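Local coordinates for protein hepatocyte growth factor-regulated tyrosine kinase substrate (Drosophila melanogaster, PDB 1DVP) that drives endosome membrane invagination and multivesicular body formation, and dampens tyrosine kinase receptor signalling by promoting degradation of active receptors, probably by sorting them into these bodies, at residues 163-168 and 183-188; 28-33 and 67-72. All coordinates share one frame; numbering follows the deposited sequence.

Contact 1 (163-168 and 183-188); sequences VCHRCR and CGQVFC. With ZN (zinc ion), chain B; ZN (zinc ion), chain C.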
loop_
_atom_site.group_PDB
_atom_site.type_symbol
_atom_site.label_atom_id
_atom_site.label_comp_id
_atom_site.label_asym_id
_atom_site.label_seq_id
_atom_site.Cartn_x
_atom_site.Cartn_y
_atom_site.Cartn_z
ATOM N N VAL A 163 7.070 -6.035 12.202
ATOM C CA VAL A 163 7.998 -7.047 11.759
ATOM C C VAL A 163 7.567 -7.538 10.401
ATOM O O VAL A 163 6.385 -7.425 10.020
ATOM C CB VAL A 163 8.146 -8.244 12.774
ATOM C CG1 VAL A 163 8.549 -7.697 14.107
ATOM C CG2 VAL A 163 6.874 -9.126 12.869
ATOM N N CYS A 164 8.520 -8.029 9.622
ATOM C CA CYS A 164 8.179 -8.562 8.292
ATOM C C CYS A 164 7.260 -9.791 8.437
ATOM O O CYS A 164 7.660 -10.716 9.091
ATOM C CB CYS A 164 9.410 -9.035 7.553
ATOM S SG CYS A 164 8.947 -10.131 6.174
ATOM N N HIS A 165 6.081 -9.820 7.769
ATOM C CA HIS A 165 5.121 -10.917 7.923
ATOM C C HIS A 165 5.731 -12.324 7.710
ATOM O O HIS A 165 5.389 -13.286 8.403
ATOM C CB HIS A 165 3.969 -10.725 6.916
ATOM C CG HIS A 165 2.819 -11.677 7.092
ATOM N ND1 HIS A 165 2.015 -11.676 8.216
ATOM C CD2 HIS A 165 2.326 -12.638 6.277
ATOM C CE1 HIS A 165 1.083 -12.602 8.088
ATOM N NE2 HIS A 165 1.252 -13.203 6.921
ATOM N N ARG A 166 6.631 -12.434 6.745
ATOM C CA ARG A 166 7.205 -13.717 6.456
ATOM C C ARG A 166 8.364 -14.150 7.343
ATOM O O ARG A 166 8.285 -15.202 8.021
ATOM C CB ARG A 166 7.630 -13.806 4.956
ATOM C CG ARG A 166 8.040 -15.244 4.490
ATOM C CD ARG A 166 8.427 -15.246 3.001
ATOM N NE ARG A 166 8.672 -16.564 2.365
ATOM C CZ ARG A 166 7.721 -17.442 2.003
ATOM N NH1 ARG A 166 6.421 -17.226 2.220
ATOM N NH2 ARG A 166 8.070 -18.522 1.318
ATOM N N CYS A 167 9.429 -13.348 7.371
ATOM C CA CYS A 167 10.609 -13.786 8.131
ATOM C C CYS A 167 10.675 -13.278 9.555
ATOM O O CYS A 167 11.479 -13.755 10.336
ATOM C CB CYS A 167 11.864 -13.395 7.356
ATOM S SG CYS A 167 12.337 -11.619 7.460
ATOM N N ARG A 168 9.807 -12.328 9.888
ATOM C CA ARG A 168 9.725 -11.705 11.194
ATOM C C ARG A 168 10.860 -10.758 11.527
ATOM O O ARG A 168 10.989 -10.325 12.672
ATOM C CB ARG A 168 9.594 -12.752 12.330
ATOM C CG ARG A 168 8.580 -13.881 12.038
ATOM C CD ARG A 168 7.180 -13.342 11.644
ATOM N NE ARG A 168 6.472 -12.742 12.752
ATOM C CZ ARG A 168 5.257 -12.191 12.645
ATOM N NH1 ARG A 168 4.646 -12.187 11.462
ATOM N NH2 ARG A 168 4.655 -11.657 13.698
ATOM N N CYS A 183 -1.346 -9.814 -1.331
ATOM C CA CYS A 183 -2.048 -10.121 -0.058
ATOM C C CYS A 183 -2.179 -8.916 0.861
ATOM O O CYS A 183 -2.843 -8.983 1.874
ATOM C CB CYS A 183 -1.358 -11.268 0.705
ATOM S SG CYS A 183 0.370 -10.967 1.260
ATOM N N GLY A 184 -1.504 -7.818 0.518
ATOM C CA GLY A 184 -1.614 -6.615 1.350
ATOM C C GLY A 184 -0.787 -6.587 2.639
ATOM O O GLY A 184 -0.821 -5.598 3.354
ATOM N N GLN A 185 -0.066 -7.667 2.969
ATOM C CA GLN A 185 0.771 -7.645 4.196
ATOM C C GLN A 185 2.042 -6.828 3.964
ATOM O O GLN A 185 2.366 -6.539 2.790
ATOM C CB GLN A 185 1.189 -9.071 4.602
ATOM C CG GLN A 185 0.111 -9.713 5.475
ATOM C CD GLN A 185 0.079 -9.050 6.851
ATOM O OE1 GLN A 185 0.971 -8.217 7.250
ATOM N NE2 GLN A 185 -0.902 -9.409 7.595
ATOM N N VAL A 186 2.759 -6.513 5.064
ATOM C CA VAL A 186 4.016 -5.736 5.007
ATOM C C VAL A 186 5.094 -6.782 5.211
ATOM O O VAL A 186 4.877 -7.723 5.981
ATOM C CB VAL A 186 4.184 -4.638 6.120
ATOM C CG1 VAL A 186 3.287 -3.412 5.793
ATOM C CG2 VAL A 186 3.799 -5.198 7.457
ATOM N N PHE A 187 6.193 -6.591 4.482
ATOM C CA PHE A 187 7.372 -7.451 4.451
ATOM C C PHE A 187 8.623 -6.586 4.263
ATOM O O PHE A 187 8.531 -5.389 3.859
ATOM C CB PHE A 187 7.316 -8.391 3.222
ATOM C CG PHE A 187 6.048 -9.215 3.120
ATOM C CD1 PHE A 187 4.846 -8.676 2.638
ATOM C CD2 PHE A 187 6.066 -10.560 3.479
ATOM C CE1 PHE A 187 3.676 -9.463 2.512
ATOM C CE2 PHE A 187 4.933 -11.348 3.373
ATOM C CZ PHE A 187 3.708 -10.791 2.879
ATOM N N CYS A 188 9.775 -7.203 4.539
ATOM C CA CYS A 188 11.061 -6.571 4.331
ATOM C C CYS A 188 11.303 -6.674 2.789
ATOM O O CYS A 188 10.584 -7.348 2.068
ATOM C CB CYS A 188 12.186 -7.316 5.068
ATOM S SG CYS A 188 12.455 -9.010 4.465
HETATM ZN ZN ZN B . 11.296 -10.640 5.427
HETATM ZN ZN ZN C . 1.768 -11.576 -0.534
#

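Contact 2 (28-33 and 67-72); sequences LICDEI and ESIVKN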
loop_
_atom_site.group_PDB
_atom_site.type_symbol
_atom_site.label_atom_id
_atom_site.label_comp_id
_atom_site.label_asym_id
_atom_site.label_seq_id
_atom_site.Cartn_x
_atom_site.Cartn_y
_atom_site.Cartn_z
ATOM N N LEU A 28 -14.068 -4.945 -17.677
ATOM C CA LEU A 28 -15.004 -3.996 -18.328
ATOM C C LEU A 28 -16.429 -4.628 -18.364
ATOM O O LEU A 28 -17.433 -3.940 -18.109
ATOM C CB LEU A 28 -14.533 -3.681 -19.762
ATOM C CG LEU A 28 -13.498 -2.571 -19.973
ATOM C CD1 LEU A 28 -13.093 -2.486 -21.460
ATOM C CD2 LEU A 28 -14.145 -1.167 -19.537
ATOM N N ILE A 29 -16.520 -5.918 -18.686
ATOM C CA ILE A 29 -17.802 -6.618 -18.713
ATOM C C ILE A 29 -18.447 -6.549 -17.317
ATOM O O ILE A 29 -19.592 -6.154 -17.195
ATOM C CB ILE A 29 -17.646 -8.105 -19.213
ATOM C CG1 ILE A 29 -17.425 -8.101 -20.727
ATOM C CG2 ILE A 29 -18.934 -8.957 -18.874
ATOM C CD1 ILE A 29 -17.083 -9.416 -21.307
ATOM N N CYS A 30 -17.686 -6.866 -16.263
ATOM C CA CYS A 30 -18.238 -6.799 -14.904
ATOM C C CYS A 30 -18.774 -5.409 -14.576
ATOM O O CYS A 30 -19.865 -5.289 -14.051
ATOM C CB CYS A 30 -17.173 -7.213 -13.892
ATOM S SG CYS A 30 -16.716 -8.932 -14.122
ATOM N N ASP A 31 -18.012 -4.359 -14.868
ATOM C CA ASP A 31 -18.488 -2.987 -14.636
ATOM C C ASP A 31 -19.772 -2.675 -15.444
ATOM O O ASP A 31 -20.727 -2.075 -14.918
ATOM C CB ASP A 31 -17.390 -1.976 -15.008
ATOM C CG ASP A 31 -16.295 -1.876 -13.927
ATOM O OD1 ASP A 31 -16.590 -2.220 -12.754
ATOM O OD2 ASP A 31 -15.177 -1.445 -14.259
ATOM N N GLU A 32 -19.793 -3.065 -16.734
ATOM C CA GLU A 32 -20.981 -2.791 -17.568
ATOM C C GLU A 32 -22.230 -3.413 -16.946
ATOM O O GLU A 32 -23.288 -2.807 -16.993
ATOM C CB GLU A 32 -20.802 -3.286 -19.023
ATOM C CG GLU A 32 -19.593 -2.642 -19.709
ATOM C CD GLU A 32 -19.246 -3.146 -21.127
ATOM O OE1 GLU A 32 -18.859 -4.330 -21.326
ATOM O OE2 GLU A 32 -19.328 -2.306 -22.049
ATOM N N ILE A 33 -22.117 -4.589 -16.335
ATOM C CA ILE A 33 -23.286 -5.210 -15.726
ATOM C C ILE A 33 -23.652 -4.485 -14.425
ATOM O O ILE A 33 -24.823 -4.128 -14.175
ATOM C CB ILE A 33 -23.027 -6.705 -15.437
ATOM C CG1 ILE A 33 -22.802 -7.449 -16.759
ATOM C CG2 ILE A 33 -24.187 -7.299 -14.647
ATOM C CD1 ILE A 33 -22.501 -8.992 -16.567
ATOM N N GLU A 67 -17.415 -17.147 -14.747
ATOM C CA GLU A 67 -16.922 -17.236 -13.381
ATOM C C GLU A 67 -16.780 -15.828 -12.776
ATOM O O GLU A 67 -17.118 -15.588 -11.613
ATOM C CB GLU A 67 -15.581 -17.947 -13.383
ATOM C CG GLU A 67 -14.848 -18.026 -12.024
ATOM C CD GLU A 67 -13.479 -18.700 -12.198
ATOM O OE1 GLU A 67 -13.209 -19.159 -13.345
ATOM O OE2 GLU A 67 -12.683 -18.771 -11.233
ATOM N N SER A 68 -16.280 -14.907 -13.599
ATOM C CA SER A 68 -16.051 -13.530 -13.191
ATOM C C SER A 68 -17.285 -12.719 -12.892
ATOM O O SER A 68 -17.278 -11.961 -11.928
ATOM C CB SER A 68 -15.217 -12.786 -14.246
ATOM O OG SER A 68 -13.976 -13.410 -14.386
ATOM N N ILE A 69 -18.333 -12.828 -13.702
ATOM C CA ILE A 69 -19.509 -12.018 -13.381
ATOM C C ILE A 69 -20.260 -12.596 -12.175
ATOM O O ILE A 69 -20.869 -11.862 -11.405
ATOM C CB ILE A 69 -20.470 -11.831 -14.619
ATOM C CG1 ILE A 69 -21.062 -13.172 -15.074
ATOM C CG2 ILE A 69 -19.694 -11.213 -15.786
ATOM C CD1 ILE A 69 -22.226 -13.000 -16.094
ATOM N N VAL A 70 -20.186 -13.915 -11.996
ATOM C CA VAL A 70 -20.853 -14.532 -10.866
ATOM C C VAL A 70 -20.105 -14.044 -9.661
ATOM O O VAL A 70 -20.680 -13.721 -8.622
ATOM C CB VAL A 70 -20.781 -16.089 -10.908
ATOM C CG1 VAL A 70 -21.117 -16.689 -9.492
ATOM C CG2 VAL A 70 -21.778 -16.614 -11.912
ATOM N N LYS A 71 -18.793 -13.994 -9.777
ATOM C CA LYS A 71 -18.017 -13.540 -8.651
ATOM C C LYS A 71 -18.047 -12.008 -8.387
ATOM O O LYS A 71 -18.028 -11.573 -7.218
ATOM C CB LYS A 71 -16.579 -13.992 -8.816
ATOM C CG LYS A 71 -15.682 -13.513 -7.732
ATOM C CD LYS A 71 -14.467 -14.368 -7.655
ATOM C CE LYS A 71 -13.296 -13.659 -8.308
ATOM N NZ LYS A 71 -12.085 -14.533 -8.208
ATOM N N ASN A 72 -18.078 -11.210 -9.453
ATOM C CA ASN A 72 -18.029 -9.756 -9.308
ATOM C C ASN A 72 -19.311 -8.969 -9.499
ATOM O O ASN A 72 -19.291 -7.751 -9.364
ATOM C CB ASN A 72 -16.995 -9.159 -10.286
ATOM C CG ASN A 72 -15.607 -9.641 -10.003
ATOM O OD1 ASN A 72 -15.253 -9.901 -8.846
ATOM N ND2 ASN A 72 -14.810 -9.772 -11.040
#

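Contact 1 (163-168 and 183-188)
The amide of Gln-185 lies flat over one face of the His-165 ring. The two planes are 7° apart. Gln-185 CG sits almost on the ring normal, 3.7 Å from the centroid of the His-165 ring. The bend of the glutamine at chi2 (-71°) folds the amide back over the imidazole. There its OE1 also accepts a hydrogen bond from Val-186 N, which helps to fix the amide's rotation. His-165 CB rests over one face of the Phe-187 ring, offset toward the rim, 3.7 Å from Phe-187 CE2. Arg-166 CB comes to the edge of the same ring. The backbones are joined by a nearly straight bond from His-165 N to Val-186 O, 3.0 Å long. This is the FYVE zinc finger. Cys-164, Cys-167 and Cys-188 bind one zinc, and Cys-191 completes the site. Cys-164 SG also accepts nearly straight hydrogen bonds from Cys-188 N (3.5 Å) and from Cys-167 N, across the turn between the paired cysteines. Such N-H groups probably offset part of the thiolate charge. Cys-183 SG binds the second zinc at 2.4 Å, with Cys-180, Cys-210 and Cys-213. That sulfur lies at the edge of the Phe-187 ring, which also packs on Cys-180 and Cys-210.

Contact 2 (28-33 and 67-72)
Cys-30 and Ile-69 have the closest CA atoms across the pair, 5.6 Å apart. Helical segments 28-33 and 67-72 pass each other at 9.6 Å between axes and cross at -46°. They belong to helices 23-34 and 56-72 of the all-helical VHS domain, a right-handed superhelix. Ile-69 meets two isoleucines with its CG2 methyl. That methyl is 3.7 Å from Ile-33 CD1 and 3.9 Å from Ile-29 CG2. Ile-33 and Ile-69 cross at about a right angle. With CG1 of Ile-69 between N and C (chi1 64°), CG2 is the branch that faces Ile-29 and Ile-33. Val-77 of helix 74-81 packs on both Ile-33 and Ile-69. Cys-30 points its sulfur at the other helix, between Ser-68 and Asn-72. Its SG is 3.8 Å from Ser-68 O and 3.7 Å from Asn-72 ND2. Ser-68 OG bonds back to Leu-64 O of its own helix, and Asn-72 OD1 to Asp-153 N. Phe-173 of the second subunit packs on Cys-30 and Asn-72. The joint therefore rests on methyl and sulfur contacts across the helices, and the side-chain polar groups of Ser-68 and Asn-72 find their hydrogen bonds outside the two segments.

How the contacts relate
The two contacts belong to different domains of one chain. Contact 2 lies in the VHS domain, and contact 1 follows it in sequence in the FYVE zinc finger. Their centres are 32 Å apart, and their nearest atoms are about 14 Å apart, so they do not touch. Contact 1 contributes ligands to both zinc ions; contact 2 is away from the annotated metal sites. Their chemistry differs too: metal bonds and flat-group stacking in one, aliphatic helix packing in the other. In the dimer, residues 172-174 of the second subunit, from its zinc finger, reach the helix pair of contact 2. Asp-31 accepts backbone hydrogen bonds from Phe-173 and Thr-174 of that subunit.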